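Local structure of synaptotagmin-1 (Arabidopsis thaliana, 7AS6) at residues G27-F32 with K52-E57; R21-M26 with V78-Q83; K46-H51 with W58-K63. The protein probably binds calcium and phospholipids through its C2 domains, of which this chain is C2A, and helps maintain plasma membrane integrity during freezing and osmotic stress. One frame throughout, in Å; residues are numbered along the deposited sequence.

Contact 1: residues G27-F32 with K52-E57; sequences GGADPF and KNLNPE. With CD (cadmium ion), chain B; EDO (1,2-ethanediol), chain G.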
loop_
_atom_site.group_PDB
_atom_site.type_symbol
_atom_site.label_atom_id
_atom_site.label_comp_id
_atom_site.label_asym_id
_atom_site.label_seq_id
_atom_site.Cartn_x
_atom_site.Cartn_y
_atom_site.Cartn_z
ATOM N N GLY A 27 2.270 -16.151 -16.929
ATOM C CA GLY A 27 2.787 -14.841 -16.605
ATOM C C GLY A 27 2.832 -14.519 -15.130
ATOM O O GLY A 27 3.334 -13.447 -14.765
ATOM N N GLY A 28 2.338 -15.403 -14.270
ATOM C CA GLY A 28 2.403 -15.138 -12.845
ATOM C C GLY A 28 1.287 -14.239 -12.371
ATOM O O GLY A 28 0.251 -14.722 -11.905
ATOM N N ALA A 29 1.485 -12.927 -12.483
ATOM C CA ALA A 29 0.470 -11.974 -12.056
ATOM C C ALA A 29 0.772 -10.627 -12.687
ATOM O O ALA A 29 1.845 -10.407 -13.248
ATOM C CB ALA A 29 0.410 -11.855 -10.535
ATOM N N ASP A 30 -0.208 -9.738 -12.618
ATOM C CA ASP A 30 -0.069 -8.371 -13.108
ATOM C C ASP A 30 -0.451 -7.463 -11.959
ATOM O O ASP A 30 -1.589 -6.980 -11.895
ATOM C CB ASP A 30 -0.944 -8.145 -14.342
ATOM C CG ASP A 30 -0.719 -9.201 -15.414
ATOM O OD1 ASP A 30 0.344 -9.232 -16.054
ATOM O OD2 ASP A 30 -1.609 -10.026 -15.651
ATOM N N PRO A 31 0.462 -7.223 -11.015
ATOM C CA PRO A 31 0.065 -6.574 -9.768
ATOM C C PRO A 31 0.006 -5.061 -9.845
ATOM O O PRO A 31 0.804 -4.398 -10.518
ATOM C CB PRO A 31 1.149 -7.018 -8.777
ATOM C CG PRO A 31 2.331 -7.348 -9.616
ATOM C CD PRO A 31 1.752 -7.930 -10.869
ATOM N N PHE A 32 -0.977 -4.531 -9.120
ATOM C CA PHE A 32 -1.025 -3.140 -8.705
ATOM C C PHE A 32 -1.458 -3.087 -7.238
ATOM O O PHE A 32 -1.961 -4.071 -6.689
ATOM C CB PHE A 32 -1.969 -2.343 -9.608
ATOM C CG PHE A 32 -3.408 -2.769 -9.533
ATOM C CD1 PHE A 32 -3.873 -3.854 -10.277
ATOM C CD2 PHE A 32 -4.309 -2.055 -8.757
ATOM C CE1 PHE A 32 -5.206 -4.221 -10.226
ATOM C CE2 PHE A 32 -5.631 -2.419 -8.694
ATOM C CZ PHE A 32 -6.090 -3.494 -9.439
ATOM N N LYS A 52 3.048 -9.117 -15.734
ATOM C CA LYS A 52 3.767 -10.379 -15.699
ATOM C C LYS A 52 5.012 -10.284 -14.810
ATOM O O LYS A 52 6.147 -10.461 -15.246
ATOM C CB LYS A 52 4.094 -10.807 -17.123
ATOM C CG LYS A 52 2.803 -11.184 -17.914
ATOM C CD LYS A 52 3.096 -11.333 -19.387
ATOM C CE LYS A 52 1.842 -11.673 -20.163
ATOM N NZ LYS A 52 1.047 -12.702 -19.460
ATOM N N ASN A 53 4.767 -10.041 -13.525
ATOM C CA ASN A 53 5.839 -9.728 -12.577
ATOM C C ASN A 53 5.390 -10.162 -11.187
ATOM O O ASN A 53 4.479 -9.559 -10.619
ATOM C CB ASN A 53 6.139 -8.227 -12.616
ATOM C CG ASN A 53 7.530 -7.883 -12.104
ATOM O OD1 ASN A 53 8.104 -8.620 -11.305
ATOM N ND2 ASN A 53 8.076 -6.746 -12.559
ATOM N N LEU A 54 6.020 -11.186 -10.628
ATOM C CA LEU A 54 5.756 -11.553 -9.244
ATOM C C LEU A 54 6.662 -10.826 -8.263
ATOM O O LEU A 54 6.472 -10.964 -7.049
ATOM C CB LEU A 54 5.922 -13.060 -9.053
ATOM C CG LEU A 54 5.063 -13.946 -9.954
ATOM C CD1 LEU A 54 5.388 -15.396 -9.669
ATOM C CD2 LEU A 54 3.582 -13.679 -9.756
ATOM N N ASN A 55 7.635 -10.054 -8.754
ATOM C CA ASN A 55 8.484 -9.207 -7.913
ATOM C C ASN A 55 8.456 -7.767 -8.419
ATOM O O ASN A 55 9.487 -7.187 -8.770
ATOM C CB ASN A 55 9.908 -9.753 -7.887
ATOM C CG ASN A 55 9.958 -11.158 -7.339
ATOM O OD1 ASN A 55 9.886 -11.373 -6.127
ATOM N ND2 ASN A 55 10.027 -12.129 -8.234
ATOM N N PRO A 56 7.275 -7.160 -8.471
ATOM C CA PRO A 56 7.168 -5.815 -9.034
ATOM C C PRO A 56 7.970 -4.801 -8.237
ATOM O O PRO A 56 8.057 -4.867 -7.010
ATOM C CB PRO A 56 5.673 -5.523 -8.939
ATOM C CG PRO A 56 5.247 -6.340 -7.767
ATOM C CD PRO A 56 6.023 -7.594 -7.836
ATOM N N GLU A 57 8.537 -3.845 -8.961
ATOM C CA GLU A 57 9.208 -2.680 -8.405
ATOM C C GLU A 57 8.472 -1.435 -8.886
ATOM O O GLU A 57 8.467 -1.153 -10.088
ATOM C CB GLU A 57 10.657 -2.661 -8.863
ATOM C CG GLU A 57 11.454 -1.577 -8.240
ATOM C CD GLU A 57 12.462 -2.132 -7.274
ATOM O OE1 GLU A 57 12.681 -3.368 -7.296
ATOM O OE2 GLU A 57 13.031 -1.335 -6.499
HETATM CD CD CD B . -3.503 -10.909 -14.398
HETATM C C1 EDO G . 8.777 -2.730 -14.006
HETATM O O1 EDO G . 8.954 -1.461 -13.334
HETATM C C2 EDO G . 9.679 -3.802 -13.400
HETATM O O2 EDO G . 9.329 -3.993 -12.021
HETATM O O HOH W 1 0.210 -12.244 -16.283
#

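Contact 2: residues R21-M26 with V78-Q83; sequences RKKDLM and VYDWEQ. With CD (cadmium ion), chain B.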
loop_
_atom_site.group_PDB
_atom_site.type_symbol
_atom_site.label_atom_id
_atom_site.label_comp_id
_atom_site.label_asym_id
_atom_site.label_seq_id
_atom_site.Cartn_x
_atom_site.Cartn_y
_atom_site.Cartn_z
ATOM N N ARG A 21 2.391 -14.703 -5.191
ATOM C CA ARG A 21 1.932 -15.996 -5.678
ATOM C C ARG A 21 1.566 -15.908 -7.146
ATOM O O ARG A 21 1.059 -14.892 -7.617
ATOM C CB ARG A 21 0.704 -16.468 -4.904
ATOM C CG ARG A 21 0.907 -16.576 -3.426
ATOM C CD ARG A 21 -0.189 -17.399 -2.797
ATOM N NE ARG A 21 -0.312 -18.710 -3.429
ATOM C CZ ARG A 21 0.506 -19.735 -3.203
ATOM N NH1 ARG A 21 0.303 -20.894 -3.829
ATOM N NH2 ARG A 21 1.525 -19.604 -2.356
ATOM N N LYS A 22 1.780 -17.000 -7.870
ATOM C CA LYS A 22 1.231 -17.074 -9.211
ATOM C C LYS A 22 -0.288 -17.108 -9.139
ATOM O O LYS A 22 -0.872 -17.789 -8.294
ATOM C CB LYS A 22 1.751 -18.298 -9.947
ATOM C CG LYS A 22 3.243 -18.348 -10.060
ATOM C CD LYS A 22 3.671 -19.311 -11.133
ATOM C CE LYS A 22 5.032 -19.861 -10.810
ATOM N NZ LYS A 22 4.965 -20.631 -9.542
ATOM N N LYS A 23 -0.916 -16.353 -10.003
ATOM C CA LYS A 23 -2.368 -16.244 -10.081
ATOM C C LYS A 23 -2.893 -16.487 -11.492
ATOM O O LYS A 23 -3.899 -17.193 -11.657
ATOM C CB LYS A 23 -2.808 -14.853 -9.567
ATOM C CG LYS A 23 -4.275 -14.737 -9.171
ATOM C CD LYS A 23 -5.022 -13.707 -10.033
ATOM C CE LYS A 23 -5.729 -14.348 -11.232
ATOM N NZ LYS A 23 -6.697 -13.414 -11.907
ATOM N N ASP A 24 -2.236 -15.935 -12.510
ATOM C CA ASP A 24 -2.623 -16.137 -13.898
ATOM C C ASP A 24 -2.150 -17.495 -14.401
ATOM O O ASP A 24 -1.163 -18.059 -13.913
ATOM C CB ASP A 24 -2.036 -15.039 -14.794
ATOM C CG ASP A 24 -2.626 -13.666 -14.516
ATOM O OD1 ASP A 24 -3.771 -13.617 -14.004
ATOM O OD2 ASP A 24 -1.946 -12.640 -14.813
ATOM N N LEU A 25 -2.860 -18.004 -15.416
ATOM C CA LEU A 25 -2.485 -19.279 -16.023
ATOM C C LEU A 25 -1.133 -19.189 -16.718
ATOM O O LEU A 25 -0.439 -20.200 -16.872
ATOM C CB LEU A 25 -3.558 -19.733 -17.013
ATOM C CG LEU A 25 -4.890 -20.070 -16.344
ATOM C CD1 LEU A 25 -5.976 -20.247 -17.383
ATOM C CD2 LEU A 25 -4.756 -21.318 -15.480
ATOM N N MET A 26 -0.753 -18.000 -17.162
ATOM C CA MET A 26 0.620 -17.785 -17.578
ATOM C C MET A 26 1.001 -16.352 -17.258
ATOM O O MET A 26 0.156 -15.455 -17.295
ATOM C CB MET A 26 0.811 -18.087 -19.060
ATOM C CG MET A 26 -0.392 -17.800 -19.919
ATOM S SD MET A 26 -0.461 -18.978 -21.293
ATOM C CE MET A 26 1.270 -18.985 -21.786
ATOM N N VAL A 78 -2.977 -5.645 -2.544
ATOM C CA VAL A 78 -2.383 -6.001 -3.815
ATOM C C VAL A 78 -3.419 -6.767 -4.632
ATOM O O VAL A 78 -3.998 -7.752 -4.156
ATOM C CB VAL A 78 -1.104 -6.824 -3.610
ATOM C CG1 VAL A 78 -0.464 -7.113 -4.952
ATOM C CG2 VAL A 78 -0.129 -6.061 -2.686
ATOM N N TYR A 79 -3.695 -6.276 -5.837
ATOM C CA TYR A 79 -4.645 -6.871 -6.764
ATOM C C TYR A 79 -3.908 -7.337 -8.002
ATOM O O TYR A 79 -2.844 -6.824 -8.343
ATOM C CB TYR A 79 -5.715 -5.870 -7.217
ATOM C CG TYR A 79 -6.738 -5.521 -6.182
ATOM C CD1 TYR A 79 -7.979 -6.123 -6.194
ATOM C CD2 TYR A 79 -6.472 -4.587 -5.194
ATOM C CE1 TYR A 79 -8.931 -5.811 -5.255
ATOM C CE2 TYR A 79 -7.429 -4.269 -4.241
ATOM C CZ TYR A 79 -8.659 -4.886 -4.286
ATOM O OH TYR A 79 -9.630 -4.591 -3.353
ATOM N N ASP A 80 -4.502 -8.298 -8.690
ATOM C CA ASP A 80 -4.071 -8.694 -10.017
ATOM C C ASP A 80 -4.929 -8.007 -11.063
ATOM O O ASP A 80 -6.164 -8.092 -11.020
ATOM C CB ASP A 80 -4.198 -10.200 -10.219
ATOM C CG ASP A 80 -3.967 -10.598 -11.658
ATOM O OD1 ASP A 80 -2.782 -10.661 -12.029
ATOM O OD2 ASP A 80 -4.944 -10.816 -12.433
ATOM N N TRP A 81 -4.292 -7.393 -12.036
ATOM C CA TRP A 81 -5.045 -6.818 -13.145
ATOM C C TRP A 81 -5.387 -7.865 -14.199
ATOM O O TRP A 81 -4.589 -8.744 -14.510
ATOM C CB TRP A 81 -4.228 -5.698 -13.773
ATOM C CG TRP A 81 -4.743 -5.142 -15.073
ATOM C CD1 TRP A 81 -5.603 -4.097 -15.226
ATOM C CD2 TRP A 81 -4.344 -5.528 -16.393
ATOM N NE1 TRP A 81 -5.784 -3.824 -16.560
ATOM C CE2 TRP A 81 -5.008 -4.680 -17.297
ATOM C CE3 TRP A 81 -3.479 -6.501 -16.898
ATOM C CZ2 TRP A 81 -4.847 -4.783 -18.675
ATOM C CZ3 TRP A 81 -3.322 -6.608 -18.271
ATOM C CH2 TRP A 81 -4.007 -5.758 -19.145
ATOM N N GLU A 82 -6.588 -7.767 -14.759
ATOM C CA GLU A 82 -6.926 -8.431 -16.004
ATOM C C GLU A 82 -7.707 -7.430 -16.827
ATOM O O GLU A 82 -8.401 -6.581 -16.271
ATOM C CB GLU A 82 -7.779 -9.699 -15.796
ATOM C CG GLU A 82 -6.995 -10.892 -15.309
ATOM C CD GLU A 82 -6.021 -11.378 -16.351
ATOM O OE1 GLU A 82 -6.332 -11.279 -17.552
ATOM O OE2 GLU A 82 -4.945 -11.871 -15.979
ATOM N N GLN A 83 -7.618 -7.528 -18.151
ATOM C CA GLN A 83 -8.417 -6.600 -18.945
ATOM C C GLN A 83 -9.909 -6.876 -18.785
ATOM O O GLN A 83 -10.706 -5.940 -18.633
ATOM C CB GLN A 83 -8.015 -6.639 -20.414
ATOM C CG GLN A 83 -8.768 -5.603 -21.289
ATOM C CD GLN A 83 -8.513 -4.126 -20.920
ATOM O OE1 GLN A 83 -8.046 -3.807 -19.837
ATOM N NE2 GLN A 83 -8.837 -3.221 -21.846
HETATM CD CD CD B . -3.503 -10.909 -14.398
HETATM O O HOH W 2 -7.557 -10.831 -11.550
#

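Contact 3: residues K46-H51 with W58-K63; sequences KTTVKH and WNEEFK. With EDO (1,2-ethanediol), chain H; EDO (1,2-ethanediol), chain G.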
loop_
_atom_site.group_PDB
_atom_site.type_symbol
_atom_site.label_atom_id
_atom_site.label_comp_id
_atom_site.label_asym_id
_atom_site.label_seq_id
_atom_site.Cartn_x
_atom_site.Cartn_y
_atom_site.Cartn_z
ATOM N N LYS A 46 -4.079 4.253 -6.278
ATOM C CA LYS A 46 -3.465 3.014 -6.714
ATOM C C LYS A 46 -2.184 3.270 -7.489
ATOM O O LYS A 46 -1.994 4.325 -8.100
ATOM C CB LYS A 46 -4.455 2.154 -7.540
ATOM C CG LYS A 46 -4.945 2.745 -8.837
ATOM C CD LYS A 46 -5.921 1.728 -9.523
ATOM C CE LYS A 46 -6.205 2.071 -10.998
ATOM N NZ LYS A 46 -6.966 0.977 -11.721
ATOM N N THR A 47 -1.295 2.284 -7.432
ATOM C CA THR A 47 -0.110 2.274 -8.271
ATOM C C THR A 47 -0.448 1.825 -9.685
ATOM O O THR A 47 -1.559 1.367 -9.985
ATOM C CB THR A 47 0.958 1.326 -7.731
ATOM O OG1 THR A 47 0.553 -0.016 -8.020
ATOM C CG2 THR A 47 1.176 1.527 -6.203
ATOM N N THR A 48 0.557 1.905 -10.548
ATOM C CA THR A 48 0.426 1.361 -11.878
ATOM C C THR A 48 0.398 -0.161 -11.821
ATOM O O THR A 48 0.767 -0.783 -10.817
ATOM C CB THR A 48 1.573 1.818 -12.774
ATOM O OG1 THR A 48 2.824 1.433 -12.179
ATOM C CG2 THR A 48 1.531 3.317 -12.941
ATOM N N VAL A 49 -0.101 -0.751 -12.908
ATOM C CA VAL A 49 -0.085 -2.196 -13.110
ATOM C C VAL A 49 1.287 -2.589 -13.623
ATOM O O VAL A 49 1.767 -2.014 -14.602
ATOM C CB VAL A 49 -1.164 -2.606 -14.130
ATOM C CG1 VAL A 49 -0.987 -4.083 -14.534
ATOM C CG2 VAL A 49 -2.579 -2.365 -13.587
ATOM N N LYS A 50 1.920 -3.577 -12.993
ATOM C CA LYS A 50 3.152 -4.157 -13.530
ATOM C C LYS A 50 2.835 -5.511 -14.168
ATOM O O LYS A 50 2.446 -6.445 -13.471
ATOM C CB LYS A 50 4.207 -4.342 -12.441
ATOM C CG LYS A 50 4.634 -3.069 -11.739
ATOM C CD LYS A 50 5.410 -2.136 -12.654
ATOM C CE LYS A 50 5.811 -0.907 -11.820
ATOM N NZ LYS A 50 6.633 -0.002 -12.657
ATOM N N HIS A 51 3.068 -5.629 -15.468
ATOM C CA HIS A 51 2.657 -6.800 -16.217
ATOM C C HIS A 51 3.618 -7.946 -15.993
ATOM O O HIS A 51 4.846 -7.768 -16.067
ATOM C CB HIS A 51 2.599 -6.475 -17.703
ATOM C CG HIS A 51 1.621 -5.406 -18.032
ATOM N ND1 HIS A 51 0.275 -5.655 -18.166
ATOM C CD2 HIS A 51 1.778 -4.074 -18.194
ATOM C CE1 HIS A 51 -0.353 -4.530 -18.443
ATOM N NE2 HIS A 51 0.537 -3.556 -18.452
ATOM N N TRP A 58 7.837 -0.705 -7.964
ATOM C CA TRP A 58 7.062 0.493 -8.286
ATOM C C TRP A 58 7.804 1.782 -7.944
ATOM O O TRP A 58 8.017 2.626 -8.816
ATOM C CB TRP A 58 5.734 0.507 -7.526
ATOM C CG TRP A 58 4.723 -0.471 -7.978
ATOM C CD1 TRP A 58 3.886 -0.341 -9.042
ATOM C CD2 TRP A 58 4.384 -1.702 -7.344
ATOM N NE1 TRP A 58 3.063 -1.428 -9.126
ATOM C CE2 TRP A 58 3.349 -2.282 -8.095
ATOM C CE3 TRP A 58 4.860 -2.376 -6.221
ATOM C CZ2 TRP A 58 2.788 -3.508 -7.768
ATOM C CZ3 TRP A 58 4.302 -3.590 -5.893
ATOM C CH2 TRP A 58 3.260 -4.136 -6.655
ATOM N N ASN A 59 8.162 1.960 -6.673
ATOM C CA ASN A 59 8.727 3.214 -6.169
ATOM C C ASN A 59 7.813 4.386 -6.477
ATOM O O ASN A 59 8.239 5.443 -6.940
ATOM C CB ASN A 59 10.113 3.456 -6.728
ATOM C CG ASN A 59 11.106 2.545 -6.112
ATOM O OD1 ASN A 59 11.109 2.361 -4.896
ATOM N ND2 ASN A 59 11.909 1.903 -6.938
ATOM N N GLU A 60 6.533 4.183 -6.220
ATOM C CA GLU A 60 5.519 5.157 -6.568
ATOM C C GLU A 60 5.049 5.832 -5.295
ATOM O O GLU A 60 4.916 5.189 -4.243
ATOM C CB GLU A 60 4.374 4.464 -7.325
ATOM C CG GLU A 60 4.696 4.346 -8.818
ATOM C CD GLU A 60 3.678 3.504 -9.614
ATOM O OE1 GLU A 60 2.464 3.569 -9.305
ATOM O OE2 GLU A 60 4.099 2.799 -10.569
ATOM N N GLU A 61 4.829 7.131 -5.377
ATOM C CA GLU A 61 4.664 7.942 -4.185
ATOM C C GLU A 61 3.263 8.527 -4.142
ATOM O O GLU A 61 2.752 8.999 -5.157
ATOM C CB GLU A 61 5.701 9.075 -4.146
ATOM C CG GLU A 61 6.931 8.752 -3.322
ATOM C CD GLU A 61 7.309 9.892 -2.379
ATOM O OE1 GLU A 61 7.145 11.071 -2.784
ATOM O OE2 GLU A 61 7.752 9.612 -1.231
ATOM N N PHE A 62 2.667 8.516 -2.954
ATOM C CA PHE A 62 1.336 9.055 -2.708
ATOM C C PHE A 62 1.355 9.941 -1.462
ATOM O O PHE A 62 2.132 9.697 -0.537
ATOM C CB PHE A 62 0.343 7.931 -2.518
ATOM C CG PHE A 62 0.383 6.921 -3.616
ATOM C CD1 PHE A 62 -0.359 7.113 -4.754
ATOM C CD2 PHE A 62 1.195 5.805 -3.518
ATOM C CE1 PHE A 62 -0.322 6.198 -5.781
ATOM C CE2 PHE A 62 1.248 4.897 -4.526
ATOM C CZ PHE A 62 0.485 5.094 -5.673
ATOM N N LYS A 63 0.477 10.950 -1.427
ATOM C CA LYS A 63 0.324 11.837 -0.273
ATOM C C LYS A 63 -1.095 11.759 0.285
ATOM O O LYS A 63 -2.072 11.781 -0.474
ATOM C CB LYS A 63 0.622 13.294 -0.641
ATOM C CG LYS A 63 2.080 13.627 -0.878
ATOM C CD LYS A 63 2.221 14.759 -1.907
ATOM C CE LYS A 63 1.138 15.823 -1.732
ATOM N NZ LYS A 63 0.831 16.525 -3.016
HETATM C C1 EDO H . 0.984 8.115 -8.449
HETATM O O1 EDO H . 1.868 9.132 -7.962
HETATM C C2 EDO H . 1.751 6.796 -8.522
HETATM O O2 EDO H . 0.985 5.820 -9.256
HETATM C C1 EDO G . 8.777 -2.730 -14.006
HETATM O O1 EDO G . 8.954 -1.461 -13.334
HETATM C C2 EDO G . 9.679 -3.802 -13.400
HETATM O O2 EDO G . 9.329 -3.993 -12.021
HETATM O O HOH W 3 6.614 2.356 -11.162
#

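Contact 1: residues G27-F32 with K52-E57
Lys52 and Asn53 present consecutive backbone N-H groups to the loop that ends in Asp30. The N-H of Asn53 bonds to Ala29 O at 3.0 Å (158° at the hydrogen). The N-H of Lys52 goes instead to the Asp30 carboxylate, 2.7 Å from Lys52 N to OD1, which it meets on the anti side, 26° out of the carboxylate plane. CG of Asp30 stands beside its own backbone N (chi1 -52°), which sets the carboxylate between Lys52 N and the metal: OD1 takes the peptide hydrogen, while OD2 binds the cadmium ion at 2.4 Å. The loop 52-57 thus acts as a second shell that probably helps fix the rotation of a metal ligand. A water probably donates to Asp30 OD2 and accepts a weak bond from Lys52 NZ, whose chain runs beside Gly27. A CA-H...O contact, Lys52 CA to Gly27 O at 3.2 Å, adds to the polar side.

Apolar contacts continue beyond the backbone pairing. Leu54 sends CD2 over the peptide between Gly28 and Ala29 and reaches Ala29 CB at 3.7 Å. Pro31 CG meets Pro56 CG at 3.6 Å, the two rings crossing obliquely, and Pro31 CG and CD both press on Asn53 O. Within the second loop, Asn53 OD1 accepts from Asn55 N at 3.0 Å in an Asx turn.

Pro31 opens strand 31-37, and Pro56 leads into strand 57-66 of the other sheet while packing on Ala17 of strand 8-18; the contact therefore bridges the two sheets at the metal-binding end of the sandwich.

Contact 2: residues R21-M26 with V78-Q83
Lys23 and Asp80 mark the closest backbone approach, their CA atoms 7.7 Å apart, so the loop 21-26 and the end of strand 73-80 meet through side chains and metal with no backbone hydrogen bond between them.

The cadmium ion fills the gap. Asp24 grips the cadmium ion with both oxygens, unevenly, OD2 at 2.4 Å and OD1 further off at 2.8 Å. Asp80 chelates it more evenly through OD1 and OD2; its CB points toward the 21-26 loop, and CG anti to the backbone N (chi1 171°) sets both oxygens on the ion. Trp81 gives only its backbone O, 2.4 Å from the cadmium ion. Glu82 brings one oxygen, OE2, to the metal. Asp24 and Glu82 arrive from opposite directions with their carboxylate planes 82° apart, and Asp24 OD1 and Glu82 OE2 lie 2.9 Å from each other. Such crowding of carboxylate oxygens is probably tolerable because the cation between them offsets their charge.

Lys23 adds a positive charge beside the ion. Its chain, bent at chi2 and chi3, lays CD against Asp80 CB at 3.6 Å and brings NZ to Asp80 OD2 at 3.2 Å, a salt-bridge hydrogen bond that comes from above the carboxylate plane. A water accepts from Lys23 NZ and probably donates to Asp80 OD2. Lys23 NZ also makes a long salt bridge to Asp24 OD1 (3.6 Å), and Glu88 pairs with this ammonium group too.

Asp30 completes the coordination. Acidic side chains, mostly aspartates, gathered from two loops at one end of a beta sandwich are characteristic of C2 calcium sites; here Glu82 is among them. Cadmium occupies the site, and Asp24, Asp30, Asp80 and Glu82 probably bind calcium in the same place.

Contact 3: residues K46-H51 with W58-K63
Thr47, Thr48 and Glu60 form the tight part of this contact. Glu60 OE1 accepts from Thr48 N at 2.8 Å through its syn lone pair; the distance from Thr48 OG1 to Glu60 OE2, 2.5 Å, is unusually short and its exact length doubtful. Trp58 NE1 donates to Thr48 O at 2.9 Å, and Thr47 OG1 reaches the same carbonyl from the opposite face of its plane. The backbone brings Thr47 CB over the five-membered ring of Trp58, a CH-pi contact 3.9 Å from the centroid, while chi1 (75°) sets OG1 over the same ring and CG2 at the Phe62 edge.

The outer side is looser and wetter. Lys50 slides past Trp58, bringing CE to 3.4 Å from CD1, but NZ remains 4.3 Å from Glu60 OE2, beyond a salt bridge. One water joins Lys50 NZ, Trp58 O and Glu60 OE2, and two ethanediol molecules, probably from the crystallisation liquor, lie against Lys50 and Glu60.

Trp58 and Phe62 also pack on Val33 and Ile35 of strand 31-37. Asn59 and Glu60 face Val14 in a G1 beta bulge, a classic irregularity of an antiparallel sheet, here within the C2 beta sandwich.

In the fold
The chemistry changes from the metal-binding tip toward the middle of the domain. Contact 2 is the outermost and almost wholly ionic, whereas contact 1, 7 Å away between centres, mixes hydrogen bonds from backbone N-H groups with proline and leucine packing. Asp30 belongs to contact 1 but shares the cadmium ion of contact 2, and their strands 31-37 and 73-80 are neighbours in one sheet. Contact 3 lies nearest the centre of the chain, about 9 Å from it; buried Trp58 and Thr47 back a polar network around Glu60 that leads out to solvent. Contacts 1 and 3 share the connection from strand 45-46 to strand 57-66, and Pro31 O bonds to Lys50 N between them.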